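Local coordinates for protein bacterial leucyl aminopeptidase (Legionella pneumophila, PDB 6ESL) that probably removes leucine and other residues from the amino termini of peptides, as a secreted two-zinc aminopeptidase, at residues Asn132-Leu137 against Asp366-Leu371; Tyr144-Thr149 against Met210-Gly215; Glu155-Leu160 against Tyr186-Leu191; Tyr288-Asn293 against Phe354-Pro359. One frame throughout, in Å; residues are numbered along the deposited sequence.

Contact 1: Asn132-Leu137 against Asp366-Leu371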
# COMPACT_ATOMS: atom_id res chain seq x y z
N ASN B 132 -15.82 -23.40 -18.36
CA ASN B 132 -16.03 -24.12 -17.10
C ASN B 132 -16.54 -23.12 -16.06
O ASN B 132 -17.50 -23.42 -15.27
CB ASN B 132 -14.69 -24.71 -16.60
CG ASN B 132 -14.26 -25.93 -17.35
OD1 ASN B 132 -15.06 -26.48 -18.11
ND2 ASN B 132 -13.04 -26.42 -17.11
N ILE B 133 -15.98 -21.91 -16.11
CA ILE B 133 -16.37 -20.87 -15.19
C ILE B 133 -17.86 -20.56 -15.40
O ILE B 133 -18.67 -20.51 -14.46
CB ILE B 133 -15.48 -19.55 -15.33
CG1 ILE B 133 -14.06 -19.85 -14.89
CG2 ILE B 133 -16.07 -18.47 -14.40
CD1 ILE B 133 -13.04 -18.84 -15.35
N TRP B 134 -18.23 -20.35 -16.65
CA TRP B 134 -19.59 -20.00 -17.02
C TRP B 134 -20.58 -21.15 -16.62
O TRP B 134 -21.69 -20.88 -16.15
CB TRP B 134 -19.65 -19.74 -18.58
CG TRP B 134 -20.94 -19.16 -19.03
CD1 TRP B 134 -21.96 -19.82 -19.66
CD2 TRP B 134 -21.38 -17.79 -18.87
NE1 TRP B 134 -23.00 -18.94 -19.90
CE2 TRP B 134 -22.66 -17.69 -19.45
CE3 TRP B 134 -20.79 -16.61 -18.30
CZ2 TRP B 134 -23.42 -16.49 -19.46
CZ3 TRP B 134 -21.52 -15.41 -18.33
CH2 TRP B 134 -22.83 -15.37 -18.91
N GLN B 135 -20.15 -22.40 -16.80
CA GLN B 135 -20.96 -23.57 -16.43
C GLN B 135 -21.20 -23.67 -14.91
O GLN B 135 -22.33 -23.91 -14.47
CB GLN B 135 -20.31 -24.86 -16.93
CG GLN B 135 -20.27 -24.98 -18.45
CD GLN B 135 -21.66 -24.96 -19.07
OE1 GLN B 135 -22.60 -25.55 -18.54
NE2 GLN B 135 -21.79 -24.27 -20.20
N THR B 136 -20.15 -23.48 -14.12
CA THR B 136 -20.24 -23.42 -12.65
C THR B 136 -21.20 -22.33 -12.20
O THR B 136 -22.06 -22.52 -11.32
CB THR B 136 -18.86 -23.24 -12.05
OG1 THR B 136 -18.06 -24.37 -12.38
CG2 THR B 136 -18.92 -23.12 -10.53
N LEU B 137 -21.06 -21.18 -12.80
CA LEU B 137 -21.91 -20.00 -12.51
C LEU B 137 -23.39 -20.26 -12.89
O LEU B 137 -24.35 -19.86 -12.18
CB LEU B 137 -21.35 -18.80 -13.21
CG LEU B 137 -22.02 -17.48 -12.81
CD1 LEU B 137 -22.05 -17.18 -11.34
CD2 LEU B 137 -21.29 -16.38 -13.50
N ASP B 366 -29.19 -9.53 -9.99
CA ASP B 366 -27.78 -9.82 -10.00
C ASP B 366 -27.65 -11.10 -10.78
O ASP B 366 -27.43 -12.14 -10.26
CB ASP B 366 -27.17 -9.90 -8.59
CG ASP B 366 -25.67 -10.20 -8.60
OD1 ASP B 366 -25.03 -10.22 -9.64
OD2 ASP B 366 -25.13 -10.47 -7.56
N LYS B 367 -27.74 -10.93 -12.08
CA LYS B 367 -27.72 -12.00 -13.04
C LYS B 367 -26.49 -12.12 -13.91
O LYS B 367 -25.87 -11.17 -14.25
CB LYS B 367 -28.94 -11.89 -13.96
CG LYS B 367 -30.26 -12.12 -13.28
CD LYS B 367 -31.41 -11.93 -14.22
CE LYS B 367 -32.67 -11.62 -13.46
NZ LYS B 367 -33.84 -11.31 -14.31
N MET B 368 -26.29 -13.34 -14.38
CA MET B 368 -25.16 -13.77 -15.16
C MET B 368 -24.94 -12.96 -16.44
O MET B 368 -23.84 -12.64 -16.82
CB MET B 368 -25.52 -15.15 -15.59
CG MET B 368 -25.56 -16.11 -14.50
SD MET B 368 -26.08 -17.69 -15.12
CE MET B 368 -24.59 -18.03 -15.96
N ASP B 369 -26.03 -12.58 -17.09
CA ASP B 369 -26.01 -11.83 -18.32
C ASP B 369 -25.44 -10.44 -18.26
O ASP B 369 -25.14 -9.89 -19.27
CB ASP B 369 -27.36 -11.87 -19.00
CG ASP B 369 -27.67 -13.22 -19.57
OD1 ASP B 369 -26.77 -14.04 -19.69
OD2 ASP B 369 -28.83 -13.48 -19.88
N LEU B 370 -25.42 -9.83 -17.08
CA LEU B 370 -24.80 -8.55 -16.88
C LEU B 370 -23.26 -8.67 -16.67
O LEU B 370 -22.60 -7.69 -16.65
CB LEU B 370 -25.50 -7.83 -15.75
CG LEU B 370 -27.00 -7.68 -15.95
CD1 LEU B 370 -27.77 -7.46 -14.68
CD2 LEU B 370 -27.40 -6.66 -16.98
N LEU B 371 -22.73 -9.87 -16.49
CA LEU B 371 -21.31 -10.13 -16.28
C LEU B 371 -20.47 -10.32 -17.54
O LEU B 371 -20.99 -10.52 -18.57
CB LEU B 371 -21.10 -11.30 -15.34
CG LEU B 371 -21.92 -11.34 -14.05
CD1 LEU B 371 -21.56 -12.55 -13.24
CD2 LEU B 371 -21.76 -10.07 -13.26
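M368 lays its terminal methyl over one face of the W134 indole. CE stands 4.1 Å from the centroid of the six-membered ring of W134 and 17° off the ring normal, a CH-pi contact over that ring and so toward the rim of the indole as a whole. The bend at chi3 (72°) brings CE into this position, where it also reaches L137: M368 CE lies 4.1 Å from L137 CG, the two side chains meeting tip to tip. A slim, flexible thioether suits this slot between a flat aromatic and a branched aliphatic chain.

With CG anti to the backbone N (chi1 -170°), W134 swings its benzene end off the helix and against the turn, so that W134 CH2 comes within 3.6 Å of the carbonyl O of M368. That oxygen accepts from the backbone N of L371, inside the 3-10 turn. At the rim of the indole, D369 sends OD1 to 4.2 Å from W134 CZ2, its carboxylate nearly coplanar with the ring. Deeper in, L137 CD2 packs on L371 CD1 at 3.8 Å, a plain leucine-leucine contact.

M376 of helix 373-391 touches both W134 and L137, while S228 of helix 220-239 touches L137. Just ahead of the turn, D366 accepts from the backbone N of G221 and of D222, and D222 is a ligand of both zinc ions. The arrangement thus joins helix 130-142 to the 3-10 turn that leads into the C-terminal helix of this M28 peptidase fold, with the L371 side chain about 12 Å from a zinc ion.

Contact 2: Tyr144-Thr149 against Met210-Gly215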
# COMPACT_ATOMS: atom_id res chain seq x y z
N TYR B 144 -32.45 -21.07 -5.91
CA TYR B 144 -33.38 -19.98 -5.67
C TYR B 144 -32.62 -18.84 -4.91
O TYR B 144 -32.75 -17.66 -5.22
CB TYR B 144 -34.60 -20.47 -4.92
CG TYR B 144 -35.59 -19.40 -4.58
CD1 TYR B 144 -36.46 -18.94 -5.57
CD2 TYR B 144 -35.67 -18.81 -3.31
CE1 TYR B 144 -37.36 -17.91 -5.31
CE2 TYR B 144 -36.56 -17.80 -3.05
CZ TYR B 144 -37.41 -17.37 -4.07
OH TYR B 144 -38.27 -16.34 -3.89
N ASN B 145 -31.85 -19.28 -3.91
CA ASN B 145 -30.80 -18.43 -3.27
C ASN B 145 -29.79 -19.37 -2.66
O ASN B 145 -29.96 -20.62 -2.73
CB ASN B 145 -31.35 -17.45 -2.28
CG ASN B 145 -32.04 -18.14 -1.04
OD1 ASN B 145 -31.51 -19.13 -0.40
ND2 ASN B 145 -33.22 -17.64 -0.72
N ARG B 146 -28.72 -18.80 -2.07
CA ARG B 146 -27.73 -19.64 -1.38
C ARG B 146 -27.48 -19.09 0.01
O ARG B 146 -26.35 -19.14 0.54
CB ARG B 146 -26.49 -19.70 -2.23
CG ARG B 146 -26.73 -20.04 -3.74
CD ARG B 146 -25.42 -20.14 -4.48
NE ARG B 146 -24.60 -18.87 -4.52
CZ ARG B 146 -24.72 -17.91 -5.44
NH1 ARG B 146 -25.67 -17.96 -6.38
NH2 ARG B 146 -23.85 -16.90 -5.48
N SER B 147 -28.58 -18.63 0.64
CA SER B 147 -28.58 -18.15 1.99
C SER B 147 -28.17 -19.18 3.02
O SER B 147 -28.66 -20.33 3.00
CB SER B 147 -29.95 -17.68 2.34
OG SER B 147 -30.05 -17.18 3.66
N ALA B 148 -27.33 -18.72 3.99
CA ALA B 148 -26.77 -19.57 4.97
C ALA B 148 -27.84 -20.17 5.94
O ALA B 148 -27.52 -21.08 6.66
CB ALA B 148 -25.72 -18.86 5.74
N THR B 149 -29.05 -19.65 5.93
CA THR B 149 -30.12 -20.12 6.83
C THR B 149 -31.06 -21.05 6.09
O THR B 149 -32.05 -21.45 6.72
CB THR B 149 -31.01 -18.95 7.37
OG1 THR B 149 -31.52 -18.19 6.26
CG2 THR B 149 -30.23 -18.03 8.31
N MET B 210 -19.93 -18.38 -0.74
CA MET B 210 -20.84 -19.18 -1.54
C MET B 210 -22.27 -18.62 -1.44
O MET B 210 -23.20 -19.06 -2.20
CB MET B 210 -20.80 -20.65 -1.03
CG MET B 210 -21.48 -20.89 0.31
SD MET B 210 -21.55 -22.66 0.66
CE MET B 210 -19.92 -23.07 1.18
N ASP B 211 -22.51 -17.77 -0.45
CA ASP B 211 -23.84 -17.37 -0.06
C ASP B 211 -24.39 -16.12 -0.73
O ASP B 211 -23.66 -15.38 -1.38
CB ASP B 211 -23.97 -17.25 1.48
CG ASP B 211 -23.17 -16.06 2.03
OD1 ASP B 211 -22.02 -15.93 1.63
OD2 ASP B 211 -23.73 -15.32 2.88
N THR B 212 -25.69 -15.91 -0.50
CA THR B 212 -26.46 -14.76 -0.91
C THR B 212 -27.40 -14.35 0.18
O THR B 212 -27.48 -14.98 1.28
CB THR B 212 -27.33 -15.09 -2.15
OG1 THR B 212 -28.41 -16.03 -1.76
CG2 THR B 212 -26.49 -15.64 -3.27
N LEU B 213 -28.14 -13.30 -0.08
CA LEU B 213 -29.26 -12.93 0.78
C LEU B 213 -30.43 -13.95 0.58
O LEU B 213 -30.40 -14.82 -0.31
CB LEU B 213 -29.74 -11.51 0.49
CG LEU B 213 -28.85 -10.30 0.62
CD1 LEU B 213 -29.65 -9.05 0.71
CD2 LEU B 213 -28.03 -10.57 1.83
N ASP B 214 -31.46 -13.78 1.40
CA ASP B 214 -32.73 -14.43 1.21
C ASP B 214 -33.56 -13.86 0.08
O ASP B 214 -33.20 -12.87 -0.56
CB ASP B 214 -33.58 -14.42 2.48
CG ASP B 214 -32.90 -15.07 3.65
OD1 ASP B 214 -32.54 -16.26 3.53
OD2 ASP B 214 -32.69 -14.35 4.67
N GLY B 215 -34.70 -14.54 -0.22
CA GLY B 215 -35.47 -14.19 -1.42
C GLY B 215 -34.84 -14.80 -2.66
O GLY B 215 -33.98 -15.66 -2.62
O HOH W 1 -28.26 -14.80 3.83
O HOH W 2 -26.28 -15.94 4.04
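R146 runs alongside the loop that starts at M210. Its CB lies 3.4 Å from M210 O; the chain then extends through CG, beside T156, and bends at chi3 (-62°), curling back so that NE donates to the same M210 O at 2.7 Å and 154°, close to the guanidinium plane. Over the centre of one guanidinium face sits T212 CG2, 3.6 Å from R146 CZ. At the tip, NH1 gives a hydrogen bond to P218 O and NH2 one to G219 O, so this buried arginine spends its donors on backbone carbonyls, which fixes the rotation of the group.

T212 works with both branches: while CG2 covers the guanidinium, OG1 accepts from R146 N at 2.8 Å and donates to L213 O. A threonine suits a place needing a methyl and a hydroxyl side by side. N145 ND2 donates to G215 O at 2.8 Å, nearly straight at 163°, while its OD1 accepts from S147 N and closes an Asx turn. S147 OG donates to D214 OD1 (2.7 Å), approaching from above the carboxylate plane; K150 forms a salt bridge to that oxygen. One water joins S147 OG to T212 O; another links A148 N, D211 OD2 and T212 O.

D211 OD1 bonds to H209, a zinc ligand it probably orients, and OD2 accepts from the N of E257, another ligand. The contact lies between the loop joining helices 130-142 and 151-170 and the loop from strand 203-209 to helix 220-239, with strand 188-195 alongside and E58 of the second subunit accepting from D214 N.

Contact 3: Glu155-Leu160 against Tyr186-Leu191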
# COMPACT_ATOMS: atom_id res chain seq x y z
N GLU B 155 -27.43 -27.11 0.26
CA GLU B 155 -27.19 -27.84 -1.01
C GLU B 155 -25.98 -27.23 -1.78
O GLU B 155 -25.20 -27.95 -2.42
CB GLU B 155 -28.44 -27.77 -1.92
CG GLU B 155 -29.70 -28.54 -1.47
CD GLU B 155 -31.01 -28.04 -2.18
OE1 GLU B 155 -30.93 -27.44 -3.31
OE2 GLU B 155 -32.15 -28.24 -1.63
N THR B 156 -25.81 -25.87 -1.73
CA THR B 156 -24.71 -25.26 -2.43
C THR B 156 -23.41 -25.80 -1.89
O THR B 156 -22.51 -26.16 -2.63
CB THR B 156 -24.74 -23.69 -2.24
OG1 THR B 156 -25.95 -23.17 -2.78
CG2 THR B 156 -23.54 -22.99 -2.90
N ALA B 157 -23.28 -25.80 -0.56
CA ALA B 157 -22.04 -26.26 0.05
C ALA B 157 -21.71 -27.75 -0.31
O ALA B 157 -20.53 -28.11 -0.60
CB ALA B 157 -22.16 -26.13 1.57
N ASN B 158 -22.73 -28.61 -0.14
CA ASN B 158 -22.62 -30.03 -0.58
C ASN B 158 -22.15 -30.22 -2.08
O ASN B 158 -21.25 -30.99 -2.37
CB ASN B 158 -23.97 -30.71 -0.43
CG ASN B 158 -24.34 -30.99 1.00
OD1 ASN B 158 -23.51 -30.98 1.89
ND2 ASN B 158 -25.61 -31.34 1.19
N TRP B 159 -22.76 -29.47 -2.98
CA TRP B 159 -22.39 -29.49 -4.43
C TRP B 159 -20.97 -29.02 -4.68
O TRP B 159 -20.24 -29.66 -5.36
CB TRP B 159 -23.37 -28.67 -5.21
CG TRP B 159 -23.11 -28.73 -6.65
CD1 TRP B 159 -23.43 -29.79 -7.52
CD2 TRP B 159 -22.48 -27.75 -7.45
NE1 TRP B 159 -23.05 -29.46 -8.79
CE2 TRP B 159 -22.45 -28.24 -8.78
CE3 TRP B 159 -21.95 -26.49 -7.19
CZ2 TRP B 159 -21.88 -27.51 -9.83
CZ3 TRP B 159 -21.38 -25.76 -8.26
CH2 TRP B 159 -21.33 -26.26 -9.52
N LEU B 160 -20.53 -27.92 -4.07
CA LEU B 160 -19.15 -27.51 -4.21
C LEU B 160 -18.15 -28.53 -3.73
O LEU B 160 -17.08 -28.80 -4.36
CB LEU B 160 -18.89 -26.12 -3.47
CG LEU B 160 -19.68 -24.96 -4.01
CD1 LEU B 160 -19.68 -23.70 -3.09
CD2 LEU B 160 -19.15 -24.61 -5.39
N TYR B 186 -26.12 -21.17 11.90
CA TYR B 186 -26.38 -21.22 10.47
C TYR B 186 -26.20 -22.63 9.95
O TYR B 186 -25.16 -23.26 10.21
CB TYR B 186 -25.43 -20.28 9.70
CG TYR B 186 -25.70 -18.83 9.98
CD1 TYR B 186 -26.70 -18.13 9.31
CD2 TYR B 186 -24.99 -18.16 10.96
CE1 TYR B 186 -27.04 -16.82 9.65
CE2 TYR B 186 -25.23 -16.81 11.25
CZ TYR B 186 -26.29 -16.14 10.55
OH TYR B 186 -26.62 -14.82 10.86
N LYS B 187 -27.18 -23.11 9.21
CA LYS B 187 -27.04 -24.48 8.71
C LYS B 187 -26.05 -24.69 7.57
O LYS B 187 -25.52 -25.78 7.43
CB LYS B 187 -28.40 -25.07 8.35
CG LYS B 187 -29.18 -24.25 7.39
CD LYS B 187 -30.49 -24.95 7.01
CE LYS B 187 -31.57 -24.76 8.07
NZ LYS B 187 -32.86 -25.02 7.35
N GLN B 188 -25.77 -23.65 6.76
CA GLN B 188 -24.67 -23.75 5.73
C GLN B 188 -23.27 -23.79 6.34
O GLN B 188 -22.88 -22.83 7.03
CB GLN B 188 -24.76 -22.59 4.75
CG GLN B 188 -23.81 -22.50 3.56
CD GLN B 188 -24.03 -21.21 2.84
OE1 GLN B 188 -23.64 -20.13 3.38
NE2 GLN B 188 -24.67 -21.25 1.63
N PRO B 189 -22.51 -24.86 6.13
CA PRO B 189 -21.11 -24.91 6.52
C PRO B 189 -20.24 -24.22 5.52
O PRO B 189 -20.65 -24.05 4.32
CB PRO B 189 -20.77 -26.38 6.48
CG PRO B 189 -21.71 -26.96 5.49
CD PRO B 189 -22.89 -26.07 5.30
N SER B 190 -19.06 -23.78 6.02
CA SER B 190 -18.00 -23.44 5.14
C SER B 190 -17.31 -24.74 4.57
O SER B 190 -17.12 -25.72 5.28
CB SER B 190 -16.99 -22.48 5.76
OG SER B 190 -17.53 -21.18 6.09
N LEU B 191 -16.87 -24.66 3.32
CA LEU B 191 -16.12 -25.73 2.63
C LEU B 191 -14.65 -25.38 2.59
O LEU B 191 -14.25 -24.38 1.99
CB LEU B 191 -16.59 -25.90 1.23
CG LEU B 191 -15.76 -26.89 0.34
CD1 LEU B 191 -15.73 -28.29 1.01
CD2 LEU B 191 -16.39 -26.89 -1.04
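Helix 155-160 and strand 188-191 run nearly parallel, their axes 27° apart and 7.8 Å from each other at closest approach, with the CA atoms of A157 and L191 the nearest pair. So short a separation fits the small side chain of A157, which points toward the strand. Its CB lies 3.8 Å from P189 CD, at the rim of the proline ring, and at the same distance from the carbonyl O of P189. One helical turn on, L160 presents its CB to L191 CD2 at 3.6 Å. A chi1 of 173° turns the branch of L191 away from its own N and extends that methyl toward the helix, where it also brushes L160 C.

F180 of the neighbouring strand 176-183 packs on A157 and P189, extending the apolar layer between the helix and the outer hairpin of the large mixed sheet. Q188 adds only its aliphatic part here, CG being 4.5 Å from A157 CB; its amide reaches the loops at R146 O and A255 N.

Between 155-160 and 186-191 no hydrogen bond forms, and close apolar packing joins them. The polar ties lie outside: Q188 NE2 to G153 O, one turn earlier on the same helix, and S190 OG to A254 N.

Contact 4: Tyr288-Asn293 against Phe354-Pro359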
# COMPACT_ATOMS: atom_id res chain seq x y z
N TYR B 288 -18.29 -8.23 -13.10
CA TYR B 288 -18.92 -7.03 -13.61
C TYR B 288 -17.93 -6.04 -13.94
O TYR B 288 -16.99 -5.73 -13.13
CB TYR B 288 -19.94 -6.49 -12.58
CG TYR B 288 -20.60 -5.16 -13.04
CD1 TYR B 288 -21.77 -5.15 -13.84
CD2 TYR B 288 -20.06 -3.95 -12.62
CE1 TYR B 288 -22.36 -3.93 -14.21
CE2 TYR B 288 -20.64 -2.75 -13.00
CZ TYR B 288 -21.78 -2.78 -13.80
OH TYR B 288 -22.27 -1.57 -14.18
N ARG B 289 -18.04 -5.46 -15.16
CA ARG B 289 -17.20 -4.40 -15.61
C ARG B 289 -18.01 -3.15 -15.70
O ARG B 289 -19.13 -3.15 -16.20
CB ARG B 289 -16.56 -4.70 -16.99
CG ARG B 289 -15.33 -5.59 -16.93
CD ARG B 289 -14.76 -5.78 -18.33
NE ARG B 289 -13.59 -6.64 -18.29
CZ ARG B 289 -12.92 -7.01 -19.36
NH1 ARG B 289 -13.31 -6.56 -20.56
NH2 ARG B 289 -11.84 -7.78 -19.22
N ASN B 290 -17.47 -2.07 -15.16
CA ASN B 290 -18.19 -0.84 -15.30
C ASN B 290 -18.36 -0.40 -16.76
O ASN B 290 -19.30 0.29 -17.14
CB ASN B 290 -17.37 0.20 -14.55
CG ASN B 290 -18.22 1.29 -14.13
OD1 ASN B 290 -19.19 1.03 -13.35
ND2 ASN B 290 -17.94 2.47 -14.67
N ASP B 291 -17.31 -0.67 -17.53
CA ASP B 291 -17.24 -0.38 -18.98
C ASP B 291 -16.70 -1.68 -19.56
O ASP B 291 -15.58 -2.07 -19.26
CB ASP B 291 -16.32 0.81 -19.12
CG ASP B 291 -15.98 1.16 -20.55
OD1 ASP B 291 -16.43 0.49 -21.52
OD2 ASP B 291 -15.23 2.15 -20.67
N ALA B 292 -17.46 -2.31 -20.44
CA ALA B 292 -17.09 -3.58 -21.03
C ALA B 292 -15.69 -3.51 -21.71
O ALA B 292 -14.97 -4.46 -21.69
CB ALA B 292 -18.18 -4.06 -22.03
N ASN B 293 -15.29 -2.36 -22.23
CA ASN B 293 -14.04 -2.23 -22.92
C ASN B 293 -12.87 -1.97 -22.02
O ASN B 293 -11.78 -1.91 -22.50
CB ASN B 293 -14.12 -1.05 -23.93
CG ASN B 293 -15.13 -1.30 -25.00
OD1 ASN B 293 -15.78 -0.34 -25.44
ND2 ASN B 293 -15.29 -2.55 -25.43
N PHE B 354 -15.02 0.64 -5.56
CA PHE B 354 -16.15 0.80 -4.63
C PHE B 354 -17.21 1.77 -5.14
O PHE B 354 -18.41 1.43 -5.18
CB PHE B 354 -15.68 1.26 -3.24
CG PHE B 354 -16.84 1.40 -2.28
CD1 PHE B 354 -17.48 0.24 -1.75
CD2 PHE B 354 -17.35 2.69 -1.97
CE1 PHE B 354 -18.57 0.34 -0.93
CE2 PHE B 354 -18.48 2.80 -1.13
CZ PHE B 354 -19.07 1.63 -0.62
N ALA B 355 -16.77 2.88 -5.66
CA ALA B 355 -17.65 3.86 -6.21
C ALA B 355 -18.43 3.39 -7.44
O ALA B 355 -19.51 3.78 -7.60
CB ALA B 355 -16.88 5.11 -6.52
N ASP B 356 -17.78 2.56 -8.25
CA ASP B 356 -18.31 2.03 -9.51
C ASP B 356 -18.76 0.56 -9.45
O ASP B 356 -18.83 -0.11 -10.48
CB ASP B 356 -17.29 2.22 -10.63
CG ASP B 356 -16.94 3.67 -10.87
OD1 ASP B 356 -17.49 4.54 -10.15
OD2 ASP B 356 -16.12 3.95 -11.76
N HIS B 357 -19.04 0.07 -8.25
CA HIS B 357 -19.46 -1.32 -8.05
C HIS B 357 -20.81 -1.64 -8.71
O HIS B 357 -21.64 -0.75 -8.91
CB HIS B 357 -19.51 -1.65 -6.55
CG HIS B 357 -20.69 -1.06 -5.85
ND1 HIS B 357 -21.89 -1.72 -5.72
CD2 HIS B 357 -20.85 0.13 -5.23
CE1 HIS B 357 -22.75 -0.97 -5.05
NE2 HIS B 357 -22.14 0.17 -4.74
N ASN B 358 -21.03 -2.93 -9.01
CA ASN B 358 -22.25 -3.36 -9.69
C ASN B 358 -23.48 -2.90 -8.93
O ASN B 358 -23.55 -3.05 -7.70
CB ASN B 358 -22.26 -4.88 -9.86
CG ASN B 358 -23.50 -5.38 -10.56
OD1 ASN B 358 -24.38 -4.60 -10.94
ND2 ASN B 358 -23.59 -6.69 -10.75
N PRO B 359 -24.45 -2.35 -9.66
CA PRO B 359 -25.66 -1.76 -9.09
C PRO B 359 -26.75 -2.80 -8.86
O PRO B 359 -27.79 -2.49 -8.27
CB PRO B 359 -26.11 -0.77 -10.16
CG PRO B 359 -25.58 -1.34 -11.43
CD PRO B 359 -24.27 -1.98 -11.07
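The amide of N358 is stacked on the phenol ring of Y288, the two planes only 8° apart. Its fully extended first torsion (chi1 180°) lets N358 lay the whole side chain along one ring face. CB stands 3.8 Å from the centroid of the Y288 ring, over the face, as a CH-pi contact. Farther out, N358 CG lies 3.7 Å from Y288 CD1. OD1 of N358 accepts from Y360 N, a bond that would hold the amide flat against the ring. Asparagine suits the place because it offers both a flat group and this acceptor.

A type I beta turn from F354 to H357 brings the chain up to the tyrosine. Both loops follow strands, 277-282 and 346-350, that are parallel neighbours in the central sheet of the M28 fold, and the zinc ligand D284 comes just after the first of them. The side chain of H357 lies about 9 Å from a zinc ion.

P359 CD touches Y288 OH at 3.7 Å, while D356 O lies at the ring edge, 4.1 Å from Y288 CE2. N290 crosses D356 at a slant, N290 CG being 3.7 Å from D356 CB. D291 OD1 accepts from N293 N in an Asx turn. R289, pointing away from this contact, forms a salt bridge with E374 of helix 373-391.

From the N terminus, helix 130-142 opens contact 1, which closes only at 366-371, ahead of the C-terminal helix, so the other three lie nested within its long loop. The next loop, 144-149, opens contact 2, closed at 210-215; inside it, helix 151-170 opens contact 3, closed at 186-191. Contact 4, between 288-293 and 354-359, follows contacts 2 and 3 in series, and no two contacts cross. Contacts 2 and 3 touch, where A148 meets Q188 through the backbone. Contacts 1 and 3 meet through T136 and W159, on successive helices; contacts 1 and 4 meet where L371 packs on Y288, joining helices and loops around the central sheet.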